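PDB 4LJI: cytochrome c-550-like protein from Thermosynechococcus elongatus, which probably transfers electrons as a low-potential c-type cytochrome with one covalently bound heme, and can partially replace cytochrome c-550 (PsbV). Local coordinates for residues 62-67 with 119-124. Numbering follows the deposited sequence.
Sequences VSLSLK and AFILRA. With HEC (heme c), chain C.
Leu-64 and Ile-121 meet beside the heme, CB of Leu-64 lying 4.4 Å from CG2 of Ile-121. The CD2 methyl of Leu-64, whose side chain is about 4 Å from that of the axial ligand His-51, lies over the face of pyrrole ring A, 3.5 Å from heme atom C3A. Forked and uncharged, leucine can set one methyl on the porphyrin while its CB packs on Ile-121. With chi1 at -70°, CG1 of Ile-121 lies anti to the carbonyl carbon and carries CD1 to the peripheral heme methyl CMB, 3.5 Å away, while CG2, anti to the backbone N, faces Leu-64. Beta-branching suits this place: two arms serve two neighbours. Leu-66 and Leu-122 touch through their CD1 methyls, 4.4 Å apart, extending the apolar seam.

This is the cytochrome c fold, in which the C-terminal helix 111-127 packs against helix 33-46, Phe-120 meeting Phe-43, and the loop after the heme-binding Cys-X-X-Cys-His motif lines the pocket.

Val-62 brings CG1 to 3.3 Å from propionate carbon CGA, and the carbonyl O of Ser-63 lies 2.6 Å from propionate oxygen O2A. An ST turn fixes the bend: Ser-65 N donates to Ser-63 OG over 3.0 Å, nearly straight at 162°. Ser-65 is the N-cap of helix 66-70, its short hydroxyl accepting from Asp-68 N. Trp-131 NE1 donates to the carbonyl O of the buried Leu-64.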
loop_
_atom_site.group_PDB
_atom_site.type_symbol
_atom_site.label_atom_id
_atom_site.label_comp_id
_atom_site.label_asym_id
_atom_site.label_seq_id
_atom_site.Cartn_x
_atom_site.Cartn_y
_atom_site.Cartn_z
ATOM N N VAL A 62 -1.432 -6.123 -16.500
ATOM C CA VAL A 62 -0.126 -5.454 -16.465
ATOM C C VAL A 62 0.513 -5.619 -15.066
ATOM O O VAL A 62 0.567 -4.667 -14.265
ATOM C CB VAL A 62 -0.227 -3.945 -16.897
ATOM C CG1 VAL A 62 1.141 -3.258 -16.891
ATOM C CG2 VAL A 62 -0.885 -3.832 -18.274
ATOM N N SER A 63 0.996 -6.833 -14.783
ATOM C CA SER A 63 1.526 -7.176 -13.468
ATOM C C SER A 63 3.023 -6.867 -13.361
ATOM O O SER A 63 3.616 -6.324 -14.309
ATOM C CB SER A 63 1.306 -8.665 -13.176
ATOM O OG SER A 63 2.234 -9.455 -13.882
ATOM N N LEU A 64 3.632 -7.225 -12.225
ATOM C CA LEU A 64 5.072 -7.068 -12.052
ATOM C C LEU A 64 5.821 -8.351 -12.375
ATOM O O LEU A 64 6.987 -8.524 -11.994
ATOM C CB LEU A 64 5.447 -6.487 -10.677
ATOM C CG LEU A 64 4.698 -5.224 -10.267
ATOM C CD1 LEU A 64 5.210 -4.711 -8.902
ATOM C CD2 LEU A 64 4.736 -4.135 -11.353
ATOM N N SER A 65 5.158 -9.270 -13.092
ATOM C CA SER A 65 5.846 -10.492 -13.494
ATOM C C SER A 65 6.940 -10.153 -14.490
ATOM O O SER A 65 6.815 -9.131 -15.198
ATOM C CB SER A 65 4.904 -11.523 -14.121
ATOM O OG SER A 65 4.369 -11.088 -15.369
ATOM N N LEU A 66 7.990 -10.979 -14.581
ATOM C CA LEU A 66 9.075 -10.700 -15.534
ATOM C C LEU A 66 8.548 -10.690 -16.963
ATOM O O LEU A 66 8.964 -9.879 -17.780
ATOM C CB LEU A 66 10.231 -11.693 -15.401
ATOM C CG LEU A 66 11.472 -11.266 -16.182
ATOM C CD1 LEU A 66 11.956 -9.887 -15.705
ATOM C CD2 LEU A 66 12.582 -12.329 -16.105
ATOM N N LYS A 67 7.610 -11.594 -17.255
ATOM C CA LYS A 67 6.956 -11.611 -18.561
ATOM C C LYS A 67 6.307 -10.266 -18.907
ATOM O O LYS A 67 6.503 -9.725 -20.007
ATOM C CB LYS A 67 5.877 -12.724 -18.601
ATOM C CG LYS A 67 4.877 -12.525 -19.724
ATOM C CD LYS A 67 3.808 -13.628 -19.805
ATOM C CE LYS A 67 2.889 -13.329 -20.983
ATOM N NZ LYS A 67 1.767 -14.304 -21.142
ATOM N N ALA A 119 15.576 -2.454 -8.104
ATOM C CA ALA A 119 16.340 -3.697 -7.937
ATOM C C ALA A 119 15.512 -4.780 -7.221
ATOM O O ALA A 119 15.525 -5.943 -7.613
ATOM C CB ALA A 119 17.636 -3.443 -7.175
ATOM N N PHE A 120 14.800 -4.399 -6.173
ATOM C CA PHE A 120 13.931 -5.346 -5.482
ATOM C C PHE A 120 12.896 -5.956 -6.429
ATOM O O PHE A 120 12.748 -7.168 -6.471
ATOM C CB PHE A 120 13.256 -4.710 -4.266
ATOM C CG PHE A 120 12.212 -5.574 -3.681
ATOM C CD1 PHE A 120 12.549 -6.649 -2.865
ATOM C CD2 PHE A 120 10.869 -5.343 -3.976
ATOM C CE1 PHE A 120 11.542 -7.491 -2.308
ATOM C CE2 PHE A 120 9.854 -6.191 -3.433
ATOM C CZ PHE A 120 10.213 -7.270 -2.611
ATOM N N ILE A 121 12.207 -5.122 -7.209
ATOM C CA ILE A 121 11.155 -5.593 -8.107
ATOM C C ILE A 121 11.772 -6.507 -9.141
ATOM O O ILE A 121 11.217 -7.565 -9.461
ATOM C CB ILE A 121 10.450 -4.422 -8.827
ATOM C CG1 ILE A 121 9.600 -3.620 -7.839
ATOM C CG2 ILE A 121 9.558 -4.944 -9.984
ATOM C CD1 ILE A 121 9.115 -2.319 -8.436
ATOM N N LEU A 122 12.933 -6.111 -9.650
ATOM C CA LEU A 122 13.592 -6.846 -10.722
ATOM C C LEU A 122 14.092 -8.216 -10.259
ATOM O O LEU A 122 13.940 -9.231 -10.971
ATOM C CB LEU A 122 14.705 -5.986 -11.322
ATOM C CG LEU A 122 15.249 -6.332 -12.689
ATOM C CD1 LEU A 122 14.110 -6.694 -13.618
ATOM C CD2 LEU A 122 15.991 -5.105 -13.186
ATOM N N ARG A 123 14.720 -8.264 -9.091
ATOM C CA ARG A 123 15.120 -9.552 -8.527
ATOM C C ARG A 123 13.956 -10.446 -8.138
ATOM O O ARG A 123 13.994 -11.648 -8.351
ATOM C CB ARG A 123 16.070 -9.367 -7.352
ATOM C CG ARG A 123 16.576 -10.659 -6.705
ATOM C CD ARG A 123 17.299 -11.559 -7.692
ATOM N NE ARG A 123 18.007 -12.622 -6.978
ATOM C CZ ARG A 123 18.830 -13.487 -7.550
ATOM N NH1 ARG A 123 19.068 -13.401 -8.857
ATOM N NH2 ARG A 123 19.415 -14.423 -6.807
ATOM N N ALA A 124 12.915 -9.867 -7.555
ATOM C CA ALA A 124 11.728 -10.612 -7.238
ATOM C C ALA A 124 11.087 -11.241 -8.462
ATOM O O ALA A 124 10.699 -12.415 -8.444
ATOM C CB ALA A 124 10.723 -9.685 -6.534
HETATM FE FE HEC C . 2.219 0.488 -10.168
HETATM C CHA HEC C . 1.981 -0.583 -13.441
HETATM C CHB HEC C . 5.606 -0.159 -10.175
HETATM C CHC HEC C . 2.534 1.861 -6.944
HETATM C CHD HEC C . -1.132 0.670 -9.925
HETATM N NA HEC C . 3.525 -0.265 -11.484
HETATM C C1A HEC C . 3.210 -0.595 -12.802
HETATM C C2A HEC C . 4.421 -1.062 -13.448
HETATM C C3A HEC C . 5.415 -0.946 -12.526
HETATM C C4A HEC C . 4.900 -0.422 -11.334
HETATM C CMA HEC C . 6.867 -1.281 -12.748
HETATM C CAA HEC C . 4.571 -1.593 -14.874
HETATM C CBA HEC C . 4.231 -3.104 -14.937
HETATM C CGA HEC C . 4.373 -3.715 -16.310
HETATM O O1A HEC C . 4.832 -3.060 -17.288
HETATM O O2A HEC C . 4.032 -4.930 -16.480
HETATM N NB HEC C . 3.762 0.785 -8.795
HETATM C C1B HEC C . 5.051 0.485 -9.046
HETATM C C2B HEC C . 5.823 0.829 -7.918
HETATM C C3B HEC C . 5.008 1.437 -6.995
HETATM C C4B HEC C . 3.661 1.368 -7.587
HETATM C CMB HEC C . 7.320 0.651 -7.801
HETATM C CAB HEC C . 5.363 1.970 -5.657
HETATM C CBB HEC C . 6.178 3.088 -5.745
HETATM N NC HEC C . 0.935 1.141 -8.691
HETATM C C1C HEC C . 1.274 1.681 -7.479
HETATM C C2C HEC C . 0.085 1.869 -6.765
HETATM C C3C HEC C . -0.961 1.546 -7.590
HETATM C C4C HEC C . -0.428 1.089 -8.827
HETATM C CMC HEC C . -0.004 2.395 -5.339
HETATM C CAC HEC C . -2.403 1.573 -7.188
HETATM C CBC HEC C . -3.002 2.730 -6.827
HETATM N ND HEC C . 0.748 0.107 -11.427
HETATM C C1D HEC C . -0.548 0.308 -11.145
HETATM C C2D HEC C . -1.358 0.047 -12.333
HETATM C C3D HEC C . -0.509 -0.319 -13.313
HETATM C C4D HEC C . 0.820 -0.291 -12.721
HETATM C CMD HEC C . -2.869 0.145 -12.424
HETATM C CAD HEC C . -0.876 -0.656 -14.733
HETATM C CBD HEC C . -0.577 0.603 -15.575
HETATM C CGD HEC C . -0.951 0.811 -17.030
HETATM O O1D HEC C . -0.850 -0.094 -17.902
HETATM O O2D HEC C . -1.346 1.954 -17.370
#